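Local coordinates for Sn-glycerol-3-phosphate ABC transporter substrate-binding protein UspB (Mycobacterium tuberculosis, PDB 4MFI) that serves as the substrate-binding subunit of an ABC transporter, with specificity for glycerophosphocholine, and probably delivers this ligand to the membrane components for import, at residues T410-F413 against T414-K418; R419-V422 against I423-R426. One frame throughout, in Å; residues are numbered along the deposited sequence.

Contact 1: residues T410-F413 against T414-K418; sequences TKTF and TNIQK
Thr410 and Thr414 sit one turn apart in helix 409-427, and one carbonyl joins them twice. Thr414 OG1 donates to Thr410 O at 2.6 Å. Thr414 N donates to the same Thr410 O at 2.9 Å. The two donors come from opposite faces of the carbonyl plane. The hydroxyl reaches back because Thr414 OG1 stands beside its own backbone N (chi1 -60°), over the preceding turn. The two threonine side chains run side by side, and Thr410 CG2 lies 3.9 Å from Thr414 OG1.

The tighter packing is on the inner side. Thr412 and Ile416 also lie alongside each other, with Thr412 CG2 3.8 Å from Ile416 CD1. Ile416 CG1 packs against the end of the Thr412 carbonyl, 3.3 Å from Thr412 O. Helix 391-405 covers this side: Phe413 meets Leu399 and Ile402 there, and Ile416 meets Ile394. Thr412 OG1 turns back to bond Asp408 O, before the segments.

The outer side is looser. Lys411 and Asn415 are exposed, and the Lys411 side chain comes no nearer than 5.7 Å, from Lys411 CG to Asn415 CB. Asn415 N makes a routine bond to Lys411 O. The chemistry implies a helix with two faces. Its inner side meets helix 391-405 mainly through hydrocarbon. A hydrogen bond from Thr230 N to Gln417 OE1 adds a polar tie, while Thr414 satisfies its hydroxyl on the helix's own backbone.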
loop_
_atom_site.group_PDB
_atom_site.type_symbol
_atom_site.label_atom_id
_atom_site.label_comp_id
_atom_site.label_asym_id
_atom_site.label_seq_id
_atom_site.Cartn_x
_atom_site.Cartn_y
_atom_site.Cartn_z
ATOM N N THR A 410 -26.458 3.074 -0.029
ATOM C CA THR A 410 -26.954 2.508 1.223
ATOM C C THR A 410 -27.241 1.013 1.095
ATOM O O THR A 410 -26.834 0.225 1.944
ATOM C CB THR A 410 -28.191 3.269 1.732
ATOM O OG1 THR A 410 -27.809 4.613 2.040
ATOM C CG2 THR A 410 -28.753 2.621 2.988
ATOM N N LYS A 411 -27.912 0.617 0.020
ATOM C CA LYS A 411 -28.203 -0.797 -0.183
ATOM C C LYS A 411 -26.911 -1.611 -0.312
ATOM O O LYS A 411 -26.761 -2.675 0.302
ATOM C CB LYS A 411 -29.085 -0.984 -1.415
ATOM C CG LYS A 411 -29.374 -2.432 -1.748
ATOM C CD LYS A 411 -30.022 -2.549 -3.124
ATOM C CE LYS A 411 -30.099 -3.993 -3.583
ATOM N NZ LYS A 411 -31.073 -4.772 -2.773
ATOM N N THR A 412 -25.965 -1.093 -1.089
ATOM C CA THR A 412 -24.726 -1.819 -1.345
ATOM C C THR A 412 -23.884 -1.946 -0.080
ATOM O O THR A 412 -23.463 -3.054 0.284
ATOM C CB THR A 412 -23.919 -1.141 -2.461
ATOM O OG1 THR A 412 -24.705 -1.121 -3.658
ATOM C CG2 THR A 412 -22.619 -1.887 -2.730
ATOM N N PHE A 413 -23.671 -0.825 0.606
ATOM C CA PHE A 413 -22.881 -0.830 1.838
ATOM C C PHE A 413 -23.526 -1.673 2.946
ATOM O O PHE A 413 -22.825 -2.324 3.722
ATOM C CB PHE A 413 -22.609 0.595 2.340
ATOM C CG PHE A 413 -21.543 1.338 1.562
ATOM C CD1 PHE A 413 -20.996 0.810 0.399
ATOM C CD2 PHE A 413 -21.069 2.560 2.019
ATOM C CE1 PHE A 413 -20.004 1.503 -0.301
ATOM C CE2 PHE A 413 -20.089 3.258 1.330
ATOM C CZ PHE A 413 -19.552 2.731 0.167
ATOM N N THR A 414 -24.857 -1.667 3.019
ATOM C CA THR A 414 -25.563 -2.466 4.016
ATOM C C THR A 414 -25.385 -3.963 3.768
ATOM O O THR A 414 -25.100 -4.719 4.703
ATOM C CB THR A 414 -27.060 -2.101 4.061
ATOM O OG1 THR A 414 -27.196 -0.711 4.394
ATOM C CG2 THR A 414 -27.804 -2.946 5.082
ATOM N N ASN A 415 -25.545 -4.386 2.515
ATOM C CA ASN A 415 -25.344 -5.789 2.135
ATOM C C ASN A 415 -23.915 -6.218 2.413
ATOM O O ASN A 415 -23.666 -7.293 2.959
ATOM C CB ASN A 415 -25.683 -6.030 0.645
ATOM C CG ASN A 415 -25.187 -7.404 0.119
ATOM O OD1 ASN A 415 -25.864 -8.422 0.286
ATOM N ND2 ASN A 415 -24.017 -7.422 -0.538
ATOM N N ILE A 416 -22.970 -5.377 2.017
ATOM C CA ILE A 416 -21.567 -5.699 2.222
ATOM C C ILE A 416 -21.243 -5.802 3.702
ATOM O O ILE A 416 -20.559 -6.740 4.122
ATOM C CB ILE A 416 -20.657 -4.687 1.533
ATOM C CG1 ILE A 416 -20.724 -4.898 0.024
ATOM C CG2 ILE A 416 -19.226 -4.815 2.034
ATOM C CD1 ILE A 416 -20.069 -3.802 -0.742
ATOM N N GLN A 417 -21.746 -4.862 4.505
ATOM C CA GLN A 417 -21.467 -4.914 5.940
ATOM C C GLN A 417 -21.984 -6.204 6.581
ATOM O O GLN A 417 -21.307 -6.793 7.423
ATOM C CB GLN A 417 -21.998 -3.678 6.680
ATOM C CG GLN A 417 -21.669 -3.719 8.172
ATOM C CD GLN A 417 -21.653 -2.356 8.840
ATOM O OE1 GLN A 417 -21.218 -1.370 8.259
ATOM N NE2 GLN A 417 -22.090 -2.310 10.090
ATOM N N LYS A 418 -23.172 -6.653 6.179
ATOM C CA LYS A 418 -23.708 -7.908 6.707
ATOM C C LYS A 418 -22.815 -9.093 6.342
ATOM O O LYS A 418 -22.535 -9.959 7.178
ATOM C CB LYS A 418 -25.135 -8.143 6.198
ATOM C CG LYS A 418 -26.166 -7.202 6.795
ATOM C CD LYS A 418 -27.538 -7.394 6.157
ATOM C CE LYS A 418 -28.631 -6.713 6.973
ATOM N NZ LYS A 418 -28.335 -5.288 7.276
#

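Contact 2: residues R419-V422 against I423-R426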
loop_
_atom_site.group_PDB
_atom_site.type_symbol
_atom_site.label_atom_id
_atom_site.label_comp_id
_atom_site.label_asym_id
_atom_site.label_seq_id
_atom_site.Cartn_x
_atom_site.Cartn_y
_atom_site.Cartn_z
ATOM N N ARG A 419 -22.351 -9.129 5.098
ATOM C CA ARG A 419 -21.471 -10.211 4.656
ATOM C C ARG A 419 -20.130 -10.183 5.374
ATOM O O ARG A 419 -19.610 -11.227 5.781
ATOM C CB ARG A 419 -21.288 -10.162 3.136
ATOM C CG ARG A 419 -22.583 -10.555 2.413
ATOM C CD ARG A 419 -22.591 -10.175 0.970
ATOM N NE ARG A 419 -21.473 -10.758 0.247
ATOM C CZ ARG A 419 -20.823 -10.129 -0.724
ATOM N NH1 ARG A 419 -19.815 -10.724 -1.334
ATOM N NH2 ARG A 419 -21.179 -8.895 -1.074
ATOM N N LEU A 420 -19.572 -8.990 5.518
ATOM C CA LEU A 420 -18.294 -8.828 6.210
ATOM C C LEU A 420 -18.402 -9.203 7.687
ATOM O O LEU A 420 -17.472 -9.780 8.257
ATOM C CB LEU A 420 -17.786 -7.391 6.077
ATOM C CG LEU A 420 -17.398 -6.918 4.669
ATOM C CD1 LEU A 420 -16.910 -5.473 4.732
ATOM C CD2 LEU A 420 -16.342 -7.814 4.047
ATOM N N GLN A 421 -19.531 -8.874 8.315
ATOM C CA GLN A 421 -19.728 -9.191 9.727
ATOM C C GLN A 421 -19.709 -10.704 9.940
ATOM O O GLN A 421 -19.067 -11.204 10.868
ATOM C CB GLN A 421 -21.051 -8.610 10.236
ATOM C CG GLN A 421 -21.197 -8.716 11.747
ATOM C CD GLN A 421 -20.264 -7.776 12.462
ATOM O OE1 GLN A 421 -20.317 -6.565 12.253
ATOM N NE2 GLN A 421 -19.396 -8.323 13.312
ATOM N N VAL A 422 -20.408 -11.431 9.070
ATOM C CA VAL A 422 -20.435 -12.887 9.149
ATOM C C VAL A 422 -19.032 -13.475 8.985
ATOM O O VAL A 422 -18.617 -14.334 9.764
ATOM C CB VAL A 422 -21.413 -13.476 8.116
ATOM C CG1 VAL A 422 -21.243 -14.982 8.001
ATOM C CG2 VAL A 422 -22.843 -13.139 8.499
ATOM N N ILE A 423 -18.285 -12.987 7.997
ATOM C CA ILE A 423 -16.930 -13.496 7.766
ATOM C C ILE A 423 -16.009 -13.173 8.946
ATOM O O ILE A 423 -15.261 -14.030 9.415
ATOM C CB ILE A 423 -16.341 -12.947 6.447
ATOM C CG1 ILE A 423 -17.081 -13.558 5.250
ATOM C CG2 ILE A 423 -14.837 -13.260 6.343
ATOM C CD1 ILE A 423 -16.814 -12.847 3.941
ATOM N N LEU A 424 -16.072 -11.939 9.428
ATOM C CA LEU A 424 -15.254 -11.522 10.560
ATOM C C LEU A 424 -15.521 -12.388 11.793
ATOM O O LEU A 424 -14.589 -12.884 12.433
ATOM C CB LEU A 424 -15.547 -10.056 10.890
ATOM C CG LEU A 424 -14.670 -9.440 11.977
ATOM C CD1 LEU A 424 -13.218 -9.341 11.494
ATOM C CD2 LEU A 424 -15.217 -8.073 12.363
ATOM N N ASP A 425 -16.795 -12.580 12.122
ATOM C CA ASP A 425 -17.155 -13.340 13.316
ATOM C C ASP A 425 -16.833 -14.830 13.187
ATOM O O ASP A 425 -16.565 -15.499 14.194
ATOM C CB ASP A 425 -18.632 -13.138 13.664
ATOM C CG ASP A 425 -18.942 -11.719 14.089
ATOM O OD1 ASP A 425 -18.000 -11.002 14.483
ATOM O OD2 ASP A 425 -20.124 -11.319 14.026
ATOM N N ARG A 426 -16.842 -15.356 11.964
ATOM C CA ARG A 426 -16.567 -16.777 11.797
ATOM C C ARG A 426 -15.081 -17.104 11.646
ATOM O O ARG A 426 -14.644 -18.177 12.072
ATOM C CB ARG A 426 -17.410 -17.394 10.671
ATOM C CG ARG A 426 -16.829 -17.320 9.291
ATOM C CD ARG A 426 -17.781 -17.949 8.265
ATOM N NE ARG A 426 -18.269 -19.286 8.628
ATOM C CZ ARG A 426 -17.578 -20.416 8.475
ATOM N NH1 ARG A 426 -16.338 -20.394 8.004
ATOM N NH2 ARG A 426 -18.113 -21.576 8.814
#
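Gln421 and Asp425 form the side-chain link of this turn. Gln421 NE2 donates to Asp425 OD2 at 3.2 Å, with an N-H...O angle of 159°. The oxygen is met on its syn side, 33° out of the carboxylate plane. From the glutamine, the bond leaves close to the amide plane. A second bond from Gln421 NE2 to Asp425 OD1 is weak. The amide and carboxylate planes are 40° apart, and the two side chains cross obliquely.

Torsions bring the two groups together. Gln421 CG extends away from the backbone N on the carbonyl side, and the chain then bends at chi2. This carries the amide forward over the next turn. With Asp425 CG beside its own N, the carboxylate points back to the Gln421 turn. Beneath them, Asp425 N donates to Gln421 O at 2.9 Å. The same i to i+4 spacing is thus bonded through both backbone and side chains.

Further round, Ile423 CG1 packs 3.5 Å from Arg419 O, and Leu424 CB lies 3.3 Å from Leu420 O.

The next shell backs the inner side. Gln421 itself rests on Leu227 of strand 226-227. Leu420 touches Ile394 and Ile395 of helix 391-405, as well as Leu227 and Leu388. Ile423 also meets Ile394 and Leu388, and Leu424 rests on Trp225. Arg419, Val422, Asp425 and Arg426 are exposed. The arrangement is that of an amphipathic surface helix, here the C-terminal helix 409-427 of a periplasmic-binding-protein fold, with an i to i+4 Gln-Asp side-chain bond.

Both contacts are local and lie in series on helix 409-427, their centres about 13 Å apart. Each is partly buried, with two buried residues. Phe413 and Ile416 in contact 1, and Leu420 and Leu424 in contact 2, face the body of the protein. Both contacts lean on helix 391-405, where Ile394 is touched from each. Contact 1 also reaches helix 232-245, while contact 2 touches strand 226-227. Their polar chemistry differs with place. In contact 1 a hydroxyl-carbonyl bond stays within the helix backbone, at the partly exposed Thr414. In contact 2 a neutral amide bonds a carboxylate on the more exposed stretch, where Asp425 itself is exposed.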